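Side-chain contacts in lysine/ornithine decarboxylase (Vibrio vulnificus, PDB 2PLJ), which catalyses the pyridoxal phosphate-dependent decarboxylation of lysine and ornithine, yielding cadaverine and putrescine: residues Y83-L88 with E113-E118; V196-A201 with E237-R242; H44-S49 with T341-G346; D139-G144 with K160-D165. All coordinates share one frame; numbering follows the deposited sequence.

Contact 1: Y83-L88 with E113-E118; sequences YALKPL and ELVASE. With P3T ((4-{[(4-aminobutyl)amino]methyl}-5-hydroxy-6-methylpyridin-3-yl)methyl dihydrogen phosphate), chain D.
Leu85 and Val115 mark the nearest approach of the two backbones, their CA atoms 9.2 Å apart. The first segment leaves strand 79-84 and folds into a type I turn from Leu85 to Leu88; the second is the last turn of helix 109-117. Leu85 alone bridges the gap. Its CD2 lies 3.7 Å from Leu114 CD2 and 3.8 Å from Val115 CG1, so one methyl meets both helix residues, and the leucine crosses each of them obliquely. Within the same segment, Tyr83 OH donates to Leu88 O at 2.8 Å, reaching it in the plane of the phenol ring, while Leu85 N lies over the rim of one ring face. Lys86 points elsewhere: its NZ is covalently bonded to CAG of P3T at 1.3 Å, consistent with the lysine that carries the cofactor in this family; P3T here is the adduct with putrescine, and Ala84 CB touches its CAM. The turn thus faces the active site with Lys86 and the outer helix layer with Leu85. Between sheet and helix, Phe104 and Leu106 of strand 103-106 back Leu85 and Val115, helix 91-100 flanks Tyr83, and Phe398 of the second subunit packs on Leu114.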
loop_
_atom_site.group_PDB
_atom_site.type_symbol
_atom_site.label_atom_id
_atom_site.label_comp_id
_atom_site.label_asym_id
_atom_site.label_seq_id
_atom_site.Cartn_x
_atom_site.Cartn_y
_atom_site.Cartn_z
ATOM N N TYR A 83 8.817 -21.928 -5.068
ATOM C CA TYR A 83 8.657 -20.701 -4.233
ATOM C C TYR A 83 7.900 -19.581 -4.971
ATOM O O TYR A 83 8.310 -19.175 -6.060
ATOM C CB TYR A 83 10.052 -20.204 -3.819
ATOM C CG TYR A 83 9.970 -18.884 -3.075
ATOM C CD1 TYR A 83 9.259 -18.783 -1.877
ATOM C CD2 TYR A 83 10.592 -17.736 -3.577
ATOM C CE1 TYR A 83 9.213 -17.564 -1.172
ATOM C CE2 TYR A 83 10.538 -16.509 -2.889
ATOM C CZ TYR A 83 9.826 -16.436 -1.697
ATOM O OH TYR A 83 9.784 -15.242 -0.997
ATOM N N ALA A 84 6.802 -19.107 -4.375
ATOM C CA ALA A 84 6.047 -17.991 -4.936
ATOM C C ALA A 84 6.781 -16.687 -4.565
ATOM O O ALA A 84 6.944 -16.341 -3.359
ATOM C CB ALA A 84 4.596 -17.980 -4.397
ATOM N N LEU A 85 7.262 -15.992 -5.581
ATOM C CA LEU A 85 7.998 -14.741 -5.337
ATOM C C LEU A 85 7.111 -13.702 -4.673
ATOM O O LEU A 85 7.614 -12.850 -3.920
ATOM C CB LEU A 85 8.577 -14.157 -6.626
ATOM C CG LEU A 85 9.998 -14.615 -6.961
ATOM C CD1 LEU A 85 10.033 -16.101 -7.216
ATOM C CD2 LEU A 85 10.528 -13.789 -8.152
ATOM N N LYS A 86 5.815 -13.734 -4.974
ATOM C CA LYS A 86 4.839 -12.652 -4.571
ATOM C C LYS A 86 5.049 -12.079 -3.133
ATOM O O LYS A 86 5.163 -10.847 -2.930
ATOM C CB LYS A 86 3.385 -13.206 -4.630
ATOM C CG LYS A 86 2.724 -13.417 -5.986
ATOM C CD LYS A 86 1.346 -14.089 -5.756
ATOM C CE LYS A 86 0.899 -14.040 -4.257
ATOM N NZ LYS A 86 0.204 -15.237 -3.656
ATOM N N PRO A 87 5.080 -12.963 -2.106
ATOM C CA PRO A 87 5.194 -12.399 -0.746
ATOM C C PRO A 87 6.499 -11.680 -0.402
ATOM O O PRO A 87 6.510 -10.839 0.520
ATOM C CB PRO A 87 5.060 -13.620 0.162
ATOM C CG PRO A 87 5.533 -14.784 -0.735
ATOM C CD PRO A 87 4.929 -14.436 -2.067
ATOM N N LEU A 88 7.586 -12.043 -1.085
ATOM C CA LEU A 88 8.931 -11.470 -0.814
ATOM C C LEU A 88 9.792 -11.750 -2.052
ATOM O O LEU A 88 10.475 -12.759 -2.106
ATOM C CB LEU A 88 9.565 -12.047 0.472
ATOM C CG LEU A 88 10.926 -11.416 0.790
ATOM C CD1 LEU A 88 10.808 -9.855 0.917
ATOM C CD2 LEU A 88 11.546 -12.055 2.042
ATOM N N GLU A 113 11.615 -11.350 -14.871
ATOM C CA GLU A 113 12.868 -10.594 -15.025
ATOM C C GLU A 113 13.806 -10.794 -13.820
ATOM O O GLU A 113 15.049 -10.879 -13.992
ATOM C CB GLU A 113 12.527 -9.128 -15.281
ATOM C CG GLU A 113 11.973 -8.933 -16.706
ATOM C CD GLU A 113 11.554 -7.492 -17.047
ATOM O OE1 GLU A 113 11.496 -6.639 -16.140
ATOM O OE2 GLU A 113 11.262 -7.251 -18.240
ATOM N N LEU A 114 13.213 -10.844 -12.623
ATOM C CA LEU A 114 13.989 -11.042 -11.397
ATOM C C LEU A 114 14.693 -12.411 -11.452
ATOM O O LEU A 114 15.919 -12.479 -11.315
ATOM C CB LEU A 114 13.119 -10.912 -10.143
ATOM C CG LEU A 114 13.902 -11.206 -8.848
ATOM C CD1 LEU A 114 15.162 -10.374 -8.708
ATOM C CD2 LEU A 114 12.919 -10.952 -7.703
ATOM N N VAL A 115 13.937 -13.492 -11.691
ATOM C CA VAL A 115 14.596 -14.823 -11.722
ATOM C C VAL A 115 15.616 -14.929 -12.859
ATOM O O VAL A 115 16.686 -15.559 -12.685
ATOM C CB VAL A 115 13.597 -16.012 -11.682
ATOM C CG1 VAL A 115 12.725 -15.893 -10.409
ATOM C CG2 VAL A 115 12.714 -16.047 -12.950
ATOM N N ALA A 116 15.297 -14.340 -14.018
ATOM C CA ALA A 116 16.214 -14.346 -15.152
ATOM C C ALA A 116 17.550 -13.675 -14.746
ATOM O O ALA A 116 18.642 -14.208 -15.057
ATOM C CB ALA A 116 15.583 -13.644 -16.325
ATOM N N SER A 117 17.463 -12.541 -14.040
ATOM C CA SER A 117 18.679 -11.794 -13.660
ATOM C C SER A 117 19.534 -12.536 -12.631
ATOM O O SER A 117 20.731 -12.244 -12.496
ATOM C CB SER A 117 18.331 -10.400 -13.112
ATOM O OG SER A 117 17.677 -10.492 -11.855
ATOM N N GLU A 118 18.923 -13.453 -11.879
ATOM C CA GLU A 118 19.650 -14.253 -10.867
ATOM C C GLU A 118 20.096 -15.631 -11.368
ATOM O O GLU A 118 20.557 -16.478 -10.585
ATOM C CB GLU A 118 18.852 -14.347 -9.556
ATOM C CG GLU A 118 18.618 -12.977 -8.912
ATOM C CD GLU A 118 19.910 -12.191 -8.617
ATOM O OE1 GLU A 118 20.987 -12.799 -8.372
ATOM O OE2 GLU A 118 19.859 -10.947 -8.648
HETATM O OAE P3T D . 1.998 -19.837 0.414
HETATM P PAU P3T D . 1.174 -18.480 0.344
HETATM O OAF P3T D . 2.166 -17.227 0.463
HETATM O OAC P3T D . 0.021 -18.378 1.327
HETATM O OAP P3T D . 0.527 -18.278 -1.125
HETATM C CAM P3T D . 1.446 -18.206 -2.296
HETATM C CAS P3T D . 0.536 -18.270 -3.530
HETATM C CAH P3T D . 0.690 -19.442 -4.283
HETATM N NAO P3T D . -0.053 -19.629 -5.374
HETATM C CAQ P3T D . -0.974 -18.756 -5.767
HETATM C CAA P3T D . -1.818 -19.070 -7.028
HETATM C CAR P3T D . -1.204 -17.572 -5.038
HETATM O OAD P3T D . -2.132 -16.706 -5.471
HETATM C CAT P3T D . -0.442 -17.320 -3.877
HETATM C CAG P3T D . -0.625 -16.094 -3.166
HETATM N NAN P3T D . -1.778 -15.445 -3.258
HETATM C CAL P3T D . -2.121 -14.137 -2.614
HETATM C CAK P3T D . -1.753 -14.086 -1.122
HETATM C CAJ P3T D . -2.091 -12.638 -0.647
HETATM C CAI P3T D . -1.762 -12.457 0.838
HETATM N NAB P3T D . -2.268 -11.167 1.366
#

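Contact 2: V196-A201 with E237-R242; sequences VIIETA and EQVVER
An apolar pair, Ile198 with Val239, and a weak salt bridge, Glu199 with Arg242, join two consecutive helices of the outer layer of the beta/alpha barrel, 191-203 and the end of 223-241. The backbones come closest at the apolar pair, where the CA atoms of Ile198 and Val239 are 7.8 Å apart. There Ile198 CD1 meets Val239 CG2 at 3.9 Å, the two side chains crossing at about a right angle; both residues are buried. Nearer the solvent, Glu199 OE1 approaches the edge of the Arg242 guanidinium, 3.2 Å from NH1. The N-H...O angle is only 132°, and the carboxylate plane stands 85° from that of the guanidinium, so a single oxygen takes part and no two-pronged pairing forms. Arg242, just past the helix end, covers the gap because its chain is extended from CG to NE; Glu199 answers with CG anti to the backbone N (chi1 -154°) and a straight chain beyond. Leu195, one turn before Glu199, packs against Val239 and Arg242. Leu244 covers Ile198 and Val239, Leu211 of strand 207-212 supports Ile198 from the barrel wall, and helix 153-157 borders helix 191-203 through Leu153.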
loop_
_atom_site.group_PDB
_atom_site.type_symbol
_atom_site.label_atom_id
_atom_site.label_comp_id
_atom_site.label_asym_id
_atom_site.label_seq_id
_atom_site.Cartn_x
_atom_site.Cartn_y
_atom_site.Cartn_z
ATOM N N VAL A 196 -14.633 -29.225 -19.682
ATOM C CA VAL A 196 -14.921 -28.471 -20.917
ATOM C C VAL A 196 -13.649 -27.790 -21.441
ATOM O O VAL A 196 -13.341 -27.849 -22.630
ATOM C CB VAL A 196 -16.068 -27.437 -20.728
ATOM C CG1 VAL A 196 -16.285 -26.633 -21.992
ATOM C CG2 VAL A 196 -17.395 -28.137 -20.343
ATOM N N ILE A 197 -12.880 -27.182 -20.534
ATOM C CA ILE A 197 -11.614 -26.571 -20.929
ATOM C C ILE A 197 -10.644 -27.616 -21.507
ATOM O O ILE A 197 -9.979 -27.379 -22.528
ATOM C CB ILE A 197 -10.974 -25.814 -19.736
ATOM C CG1 ILE A 197 -11.798 -24.557 -19.421
ATOM C CG2 ILE A 197 -9.532 -25.423 -20.057
ATOM C CD1 ILE A 197 -11.467 -23.910 -18.060
ATOM N N ILE A 198 -10.591 -28.784 -20.879
ATOM C CA ILE A 198 -9.631 -29.823 -21.270
ATOM C C ILE A 198 -10.034 -30.422 -22.642
ATOM O O ILE A 198 -9.190 -30.602 -23.536
ATOM C CB ILE A 198 -9.456 -30.883 -20.163
ATOM C CG1 ILE A 198 -8.747 -30.257 -18.937
ATOM C CG2 ILE A 198 -8.649 -32.098 -20.668
ATOM C CD1 ILE A 198 -8.823 -31.082 -17.686
ATOM N N GLU A 199 -11.330 -30.672 -22.811
ATOM C CA GLU A 199 -11.841 -31.123 -24.106
ATOM C C GLU A 199 -11.600 -30.090 -25.229
ATOM O O GLU A 199 -11.259 -30.475 -26.366
ATOM C CB GLU A 199 -13.318 -31.521 -24.011
ATOM C CG GLU A 199 -13.723 -32.530 -25.064
ATOM C CD GLU A 199 -15.082 -33.175 -24.786
ATOM O OE1 GLU A 199 -15.461 -33.294 -23.591
ATOM O OE2 GLU A 199 -15.763 -33.565 -25.764
ATOM N N THR A 200 -11.778 -28.800 -24.907
ATOM C CA THR A 200 -11.551 -27.721 -25.876
ATOM C C THR A 200 -10.060 -27.597 -26.231
ATOM O O THR A 200 -9.718 -27.404 -27.413
ATOM C CB THR A 200 -12.152 -26.369 -25.409
ATOM O OG1 THR A 200 -13.540 -26.551 -25.117
ATOM C CG2 THR A 200 -12.032 -25.305 -26.482
ATOM N N ALA A 201 -9.187 -27.754 -25.232
ATOM C CA ALA A 201 -7.743 -27.728 -25.470
ATOM C C ALA A 201 -7.355 -28.836 -26.459
ATOM O O ALA A 201 -6.523 -28.628 -27.342
ATOM C CB ALA A 201 -6.979 -27.884 -24.148
ATOM N N GLU A 237 -9.553 -38.757 -13.439
ATOM C CA GLU A 237 -10.229 -40.011 -13.839
ATOM C C GLU A 237 -11.247 -39.782 -14.965
ATOM O O GLU A 237 -11.333 -40.590 -15.912
ATOM C CB GLU A 237 -10.900 -40.665 -12.628
ATOM C CG GLU A 237 -9.909 -41.173 -11.583
ATOM C CD GLU A 237 -10.535 -41.528 -10.225
ATOM O OE1 GLU A 237 -11.773 -41.710 -10.130
ATOM O OE2 GLU A 237 -9.748 -41.619 -9.241
ATOM N N GLN A 238 -12.015 -38.694 -14.860
ATOM C CA GLN A 238 -13.005 -38.323 -15.883
ATOM C C GLN A 238 -12.360 -37.996 -17.223
ATOM O O GLN A 238 -12.896 -38.371 -18.260
ATOM C CB GLN A 238 -13.871 -37.144 -15.445
ATOM C CG GLN A 238 -14.834 -37.449 -14.298
ATOM C CD GLN A 238 -15.867 -38.514 -14.647
ATOM O OE1 GLN A 238 -16.418 -38.552 -15.762
ATOM N NE2 GLN A 238 -16.135 -39.397 -13.689
ATOM N N VAL A 239 -11.217 -37.302 -17.196
ATOM C CA VAL A 239 -10.446 -37.044 -18.413
ATOM C C VAL A 239 -10.107 -38.349 -19.158
ATOM O O VAL A 239 -10.352 -38.471 -20.362
ATOM C CB VAL A 239 -9.156 -36.271 -18.089
ATOM C CG1 VAL A 239 -8.235 -36.187 -19.304
ATOM C CG2 VAL A 239 -9.512 -34.875 -17.578
ATOM N N VAL A 240 -9.540 -39.308 -18.429
ATOM C CA VAL A 240 -9.175 -40.630 -18.975
ATOM C C VAL A 240 -10.402 -41.392 -19.490
ATOM O O VAL A 240 -10.362 -42.016 -20.571
ATOM C CB VAL A 240 -8.407 -41.463 -17.905
ATOM C CG1 VAL A 240 -8.400 -42.967 -18.239
ATOM C CG2 VAL A 240 -6.996 -40.908 -17.713
ATOM N N GLU A 241 -11.491 -41.345 -18.721
ATOM C CA GLU A 241 -12.722 -42.049 -19.095
ATOM C C GLU A 241 -13.352 -41.461 -20.354
ATOM O O GLU A 241 -14.003 -42.172 -21.125
ATOM C CB GLU A 241 -13.724 -42.045 -17.933
ATOM C CG GLU A 241 -13.310 -42.948 -16.760
ATOM C CD GLU A 241 -12.964 -44.383 -17.191
ATOM O OE1 GLU A 241 -11.808 -44.826 -16.954
ATOM O OE2 GLU A 241 -13.832 -45.059 -17.790
ATOM N N ARG A 242 -13.155 -40.161 -20.556
ATOM C CA ARG A 242 -13.601 -39.482 -21.767
ATOM C C ARG A 242 -12.675 -39.715 -22.969
ATOM O O ARG A 242 -12.926 -39.182 -24.052
ATOM C CB ARG A 242 -13.763 -37.982 -21.518
ATOM C CG ARG A 242 -14.954 -37.638 -20.648
ATOM C CD ARG A 242 -15.174 -36.141 -20.613
ATOM N NE ARG A 242 -16.250 -35.748 -19.704
ATOM C CZ ARG A 242 -16.787 -34.528 -19.662
ATOM N NH1 ARG A 242 -16.373 -33.572 -20.492
ATOM N NH2 ARG A 242 -17.748 -34.260 -18.793
#

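Contact 3: H44-S49 with T341-G346; sequences HLIEAS and TTIKQG
Ile343, placed just where strand 340-342 gives way to a loop, meets Ile46 and Glu47 of helix 40-53. Before it, Thr341 continues the strand, backbone-bonded to Ile381 of strand 379-382. Thr342 turns its hydroxyl to the loop: OG1 donates to Lys344 O at 2.7 Å, lying in the plane of that carbonyl. Ile343 itself comes nearest the helix, its CA 9.0 Å from that of Ile46. With CG1 anti to the carbonyl carbon (chi1 -68°), its CD1 extends toward the helix and rests 3.8 Å from Ile46 CG2, the two isoleucines sliding past each other in opposite directions. The same CD1 lies 3.8 Å from Glu47 CG, and Ile343 CG2 is 3.6 Å from Glu47 OE2. Lys344 turns to a salt bridge with Asp378. Gln345 folds back, its NE2 donating to Thr342 O at 3.0 Å in a nearly straight bond of 165°, so two side-chain bonds brace the loop around Ile343. Across the contact the chemistry is dispersive: no hydrogen bond joins helix and loop. Glu47, an exposed residue, lends its CG and carboxylate oxygen OE2 to the side of Ile343, while Ile46 faces the buried side.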
loop_
_atom_site.group_PDB
_atom_site.type_symbol
_atom_site.label_atom_id
_atom_site.label_comp_id
_atom_site.label_asym_id
_atom_site.label_seq_id
_atom_site.Cartn_x
_atom_site.Cartn_y
_atom_site.Cartn_z
ATOM N N HIS A 44 22.274 -7.224 20.344
ATOM C CA HIS A 44 23.521 -6.670 19.811
ATOM C C HIS A 44 23.509 -6.469 18.301
ATOM O O HIS A 44 23.951 -5.422 17.797
ATOM C CB HIS A 44 24.716 -7.544 20.162
ATOM C CG HIS A 44 26.021 -6.979 19.691
ATOM N ND1 HIS A 44 26.341 -5.641 19.820
ATOM C CD2 HIS A 44 27.087 -7.567 19.093
ATOM C CE1 HIS A 44 27.553 -5.435 19.330
ATOM N NE2 HIS A 44 28.029 -6.586 18.886
ATOM N N LEU A 45 23.029 -7.494 17.595
ATOM C CA LEU A 45 22.915 -7.453 16.140
ATOM C C LEU A 45 21.962 -6.352 15.716
ATOM O O LEU A 45 22.310 -5.539 14.859
ATOM C CB LEU A 45 22.464 -8.809 15.585
ATOM C CG LEU A 45 22.461 -9.042 14.070
ATOM C CD1 LEU A 45 23.691 -8.432 13.361
ATOM C CD2 LEU A 45 22.421 -10.548 13.803
ATOM N N ILE A 46 20.794 -6.301 16.354
ATOM C CA ILE A 46 19.807 -5.252 16.061
ATOM C C ILE A 46 20.404 -3.853 16.263
ATOM O O ILE A 46 20.381 -3.020 15.355
ATOM C CB ILE A 46 18.480 -5.436 16.861
ATOM C CG1 ILE A 46 17.755 -6.721 16.396
ATOM C CG2 ILE A 46 17.576 -4.207 16.702
ATOM C CD1 ILE A 46 16.751 -7.264 17.417
ATOM N N GLU A 47 20.971 -3.604 17.449
ATOM C CA GLU A 47 21.593 -2.311 17.738
ATOM C C GLU A 47 22.758 -1.949 16.797
ATOM O O GLU A 47 22.829 -0.820 16.314
ATOM C CB GLU A 47 22.028 -2.267 19.198
ATOM C CG GLU A 47 20.835 -2.339 20.134
ATOM C CD GLU A 47 21.236 -2.307 21.598
ATOM O OE1 GLU A 47 22.410 -2.642 21.897
ATOM O OE2 GLU A 47 20.373 -1.972 22.437
ATOM N N ALA A 48 23.647 -2.904 16.535
ATOM C CA ALA A 48 24.727 -2.702 15.556
ATOM C C ALA A 48 24.180 -2.329 14.163
ATOM O O ALA A 48 24.723 -1.439 13.489
ATOM C CB ALA A 48 25.614 -3.937 15.471
ATOM N N SER A 49 23.104 -2.998 13.747
ATOM C CA SER A 49 22.498 -2.738 12.440
ATOM C C SER A 49 21.927 -1.326 12.332
ATOM O O SER A 49 22.135 -0.644 11.323
ATOM C CB SER A 49 21.417 -3.783 12.139
ATOM O OG SER A 49 22.039 -5.047 11.931
ATOM N N THR A 341 7.832 -6.405 20.032
ATOM C CA THR A 341 8.561 -6.296 21.282
ATOM C C THR A 341 9.442 -5.049 21.260
ATOM O O THR A 341 9.471 -4.301 20.262
ATOM C CB THR A 341 9.339 -7.630 21.606
ATOM O OG1 THR A 341 9.792 -7.626 22.965
ATOM C CG2 THR A 341 10.504 -7.868 20.643
ATOM N N THR A 342 10.128 -4.807 22.371
ATOM C CA THR A 342 11.057 -3.692 22.460
ATOM C C THR A 342 12.347 -4.242 23.028
ATOM O O THR A 342 12.335 -5.277 23.702
ATOM C CB THR A 342 10.501 -2.585 23.396
ATOM O OG1 THR A 342 10.137 -3.168 24.656
ATOM C CG2 THR A 342 9.278 -1.949 22.760
ATOM N N ILE A 343 13.458 -3.578 22.731
ATOM C CA ILE A 343 14.732 -3.955 23.354
ATOM C C ILE A 343 14.644 -3.643 24.839
ATOM O O ILE A 343 14.964 -4.502 25.668
ATOM C CB ILE A 343 15.952 -3.306 22.660
ATOM C CG1 ILE A 343 16.123 -3.899 21.247
ATOM C CG2 ILE A 343 17.247 -3.503 23.509
ATOM C CD1 ILE A 343 17.086 -3.130 20.364
ATOM N N LYS A 344 14.156 -2.442 25.156
ATOM C CA LYS A 344 13.922 -2.033 26.554
ATOM C C LYS A 344 12.929 -2.966 27.231
ATOM O O LYS A 344 11.838 -3.208 26.707
ATOM C CB LYS A 344 13.404 -0.601 26.621
ATOM C CG LYS A 344 14.463 0.425 26.312
ATOM C CD LYS A 344 14.388 1.609 27.257
ATOM C CE LYS A 344 15.581 2.510 27.025
ATOM N NZ LYS A 344 15.185 3.940 27.047
ATOM N N GLN A 345 13.332 -3.506 28.378
ATOM C CA GLN A 345 12.511 -4.455 29.131
ATOM C C GLN A 345 12.585 -4.145 30.625
ATOM O O GLN A 345 13.579 -3.596 31.103
ATOM C CB GLN A 345 12.981 -5.894 28.868
ATOM C CG GLN A 345 12.702 -6.417 27.448
ATOM C CD GLN A 345 11.227 -6.704 27.208
ATOM O OE1 GLN A 345 10.551 -7.286 28.067
ATOM N NE2 GLN A 345 10.720 -6.306 26.039
ATOM N N GLY A 346 11.526 -4.481 31.353
ATOM C CA GLY A 346 11.510 -4.307 32.807
ATOM C C GLY A 346 10.985 -2.960 33.274
ATOM O O GLY A 346 10.906 -1.995 32.510
#

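Contact 4: D139-G144 with K160-D165; sequences DALAYG and KAYRDD
Apolar contact joins Leu141 of helix 134-143 to Tyr162, and a looser van der Waals touch joins it to Asp165; the leucine splits its two methyls between them. CD1 goes to the tyrosine, 3.6 Å from Tyr162 CD2 and 4.0 Å from Tyr162 CG, and approaches the ring obliquely. CD2 goes to the aspartate, 4.2 Å from Asp165 CB and 4.1 Å from the backbone Asp165 O, with the two side chains crossing at about a right angle. Chi1 of -79° puts CG anti to the carbonyl carbon, and chi2 of 175° then turns CD1 to the tyrosine and CD2 to the aspartate. No hydrogen bond crosses between the segments. Polar bonds shape each side instead. Asp165 N returns to Tyr162 O at 2.8 Å, closing a tight turn that presents both residues to Leu141. The phenol of Tyr162 is secured at its far end, where OH is hydrogen-bonded to Asp134 and Arg138, both of the helix that carries Leu141, so the side chain is held by polar bonds at its hydroxyl and by Leu141 near its CB end. Leu141 also packs on Phe148 of strand 147-150 and on Val166. The arrangement belongs to the outer face of a beta/alpha barrel, where a helix preceding one strand is packed against the loop that leads into the next, strand 167-171.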
loop_
_atom_site.group_PDB
_atom_site.type_symbol
_atom_site.label_atom_id
_atom_site.label_comp_id
_atom_site.label_asym_id
_atom_site.label_seq_id
_atom_site.Cartn_x
_atom_site.Cartn_y
_atom_site.Cartn_z
ATOM N N ASP A 139 6.459 -12.365 -22.877
ATOM C CA ASP A 139 7.588 -12.075 -21.985
ATOM C C ASP A 139 8.080 -13.340 -21.260
ATOM O O ASP A 139 9.286 -13.585 -21.176
ATOM C CB ASP A 139 7.198 -11.050 -20.924
ATOM C CG ASP A 139 6.827 -9.683 -21.505
ATOM O OD1 ASP A 139 7.172 -9.372 -22.675
ATOM O OD2 ASP A 139 6.185 -8.934 -20.732
ATOM N N ALA A 140 7.141 -14.141 -20.757
ATOM C CA ALA A 140 7.496 -15.354 -20.036
ATOM C C ALA A 140 8.106 -16.362 -21.008
ATOM O O ALA A 140 9.158 -16.944 -20.707
ATOM C CB ALA A 140 6.279 -15.942 -19.316
ATOM N N LEU A 141 7.484 -16.517 -22.185
ATOM C CA LEU A 141 8.004 -17.441 -23.203
ATOM C C LEU A 141 9.417 -17.058 -23.658
ATOM O O LEU A 141 10.250 -17.932 -23.892
ATOM C CB LEU A 141 7.062 -17.502 -24.402
ATOM C CG LEU A 141 5.820 -18.399 -24.182
ATOM C CD1 LEU A 141 4.932 -18.260 -25.422
ATOM C CD2 LEU A 141 6.206 -19.885 -23.983
ATOM N N ALA A 142 9.682 -15.753 -23.772
ATOM C CA ALA A 142 11.000 -15.273 -24.191
ATOM C C ALA A 142 12.111 -15.691 -23.211
ATOM O O ALA A 142 13.211 -16.051 -23.642
ATOM C CB ALA A 142 11.001 -13.746 -24.381
ATOM N N TYR A 143 11.805 -15.647 -21.914
ATOM C CA TYR A 143 12.683 -16.164 -20.877
ATOM C C TYR A 143 12.824 -17.680 -20.984
ATOM O O TYR A 143 13.904 -18.220 -20.802
ATOM C CB TYR A 143 12.110 -15.782 -19.518
ATOM C CG TYR A 143 12.658 -16.526 -18.345
ATOM C CD1 TYR A 143 14.027 -16.519 -18.035
ATOM C CD2 TYR A 143 11.791 -17.228 -17.508
ATOM C CE1 TYR A 143 14.513 -17.212 -16.925
ATOM C CE2 TYR A 143 12.251 -17.912 -16.401
ATOM C CZ TYR A 143 13.607 -17.909 -16.109
ATOM O OH TYR A 143 14.028 -18.588 -14.991
ATOM N N GLY A 144 11.721 -18.343 -21.307
ATOM C CA GLY A 144 11.706 -19.799 -21.544
ATOM C C GLY A 144 10.688 -20.542 -20.679
ATOM O O GLY A 144 10.503 -21.775 -20.821
ATOM N N LYS A 160 -3.897 -20.235 -28.394
ATOM C CA LYS A 160 -3.918 -20.795 -29.759
ATOM C C LYS A 160 -2.646 -20.415 -30.518
ATOM O O LYS A 160 -2.015 -21.251 -31.198
ATOM C CB LYS A 160 -5.155 -20.305 -30.510
ATOM C CG LYS A 160 -6.454 -20.950 -30.042
ATOM C CD LYS A 160 -7.600 -20.384 -30.867
ATOM C CE LYS A 160 -8.879 -21.156 -30.686
ATOM N NZ LYS A 160 -9.884 -20.782 -31.750
ATOM N N ALA A 161 -2.277 -19.141 -30.405
ATOM C CA ALA A 161 -1.129 -18.605 -31.125
ATOM C C ALA A 161 0.192 -19.189 -30.584
ATOM O O ALA A 161 1.234 -19.058 -31.220
ATOM C CB ALA A 161 -1.140 -17.071 -31.037
ATOM N N TYR A 162 0.126 -19.845 -29.419
ATOM C CA TYR A 162 1.310 -20.385 -28.730
ATOM C C TYR A 162 1.247 -21.900 -28.529
ATOM O O TYR A 162 1.999 -22.445 -27.715
ATOM C CB TYR A 162 1.516 -19.659 -27.381
ATOM C CG TYR A 162 1.579 -18.171 -27.575
ATOM C CD1 TYR A 162 0.491 -17.361 -27.235
ATOM C CD2 TYR A 162 2.699 -17.575 -28.158
ATOM C CE1 TYR A 162 0.528 -15.964 -27.451
ATOM C CE2 TYR A 162 2.759 -16.188 -28.367
ATOM C CZ TYR A 162 1.671 -15.396 -28.025
ATOM O OH TYR A 162 1.741 -14.051 -28.275
ATOM N N ARG A 163 0.372 -22.568 -29.288
ATOM C CA ARG A 163 0.056 -23.974 -29.009
ATOM C C ARG A 163 1.255 -24.921 -29.113
ATOM O O ARG A 163 1.276 -25.976 -28.485
ATOM C CB ARG A 163 -1.053 -24.473 -29.924
ATOM C CG ARG A 163 -0.675 -24.421 -31.391
ATOM C CD ARG A 163 -1.576 -25.325 -32.216
ATOM N NE ARG A 163 -2.990 -25.049 -31.964
ATOM C CZ ARG A 163 -3.694 -24.111 -32.594
ATOM N NH1 ARG A 163 -3.119 -23.347 -33.525
ATOM N NH2 ARG A 163 -4.984 -23.945 -32.304
ATOM N N ASP A 164 2.230 -24.570 -29.921
ATOM C CA ASP A 164 3.446 -25.365 -30.043
ATOM C C ASP A 164 4.418 -25.230 -28.891
ATOM O O ASP A 164 5.331 -26.002 -28.758
ATOM C CB ASP A 164 4.204 -25.006 -31.312
ATOM C CG ASP A 164 3.471 -25.425 -32.575
ATOM O OD1 ASP A 164 2.561 -26.222 -32.516
ATOM O OD2 ASP A 164 3.821 -24.911 -33.615
ATOM N N ASP A 165 4.192 -24.213 -28.057
ATOM C CA ASP A 165 5.206 -23.730 -27.134
ATOM C C ASP A 165 4.883 -23.936 -25.653
ATOM O O ASP A 165 5.743 -23.836 -24.840
ATOM C CB ASP A 165 5.490 -22.261 -27.355
ATOM C CG ASP A 165 5.910 -21.944 -28.760
ATOM O OD1 ASP A 165 6.603 -22.768 -29.346
ATOM O OD2 ASP A 165 5.519 -20.868 -29.253
#

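In the fold
Contact 1 is the buried one, where a turn at the active site meets an outer helix; the other three lie nearer the surface and are only partly buried. Contacts 1, 2 and 4 belong to the beta/alpha barrel, and contacts 1 and 4 touch, Val115 CG2 lying 3.5 Å from Tyr143 OH. Contact 3 instead links helix 40-53 to the mixed beta sheet, its centre about 59 Å from that of contact 2 across the chain. Branched aliphatic side chains make the apolar contact in all four, against a tyrosine ring in contact 4. Contact 2 alone adds a salt bridge between its segments, whereas contacts 3 and 4 use acidic residues for packing at their borders.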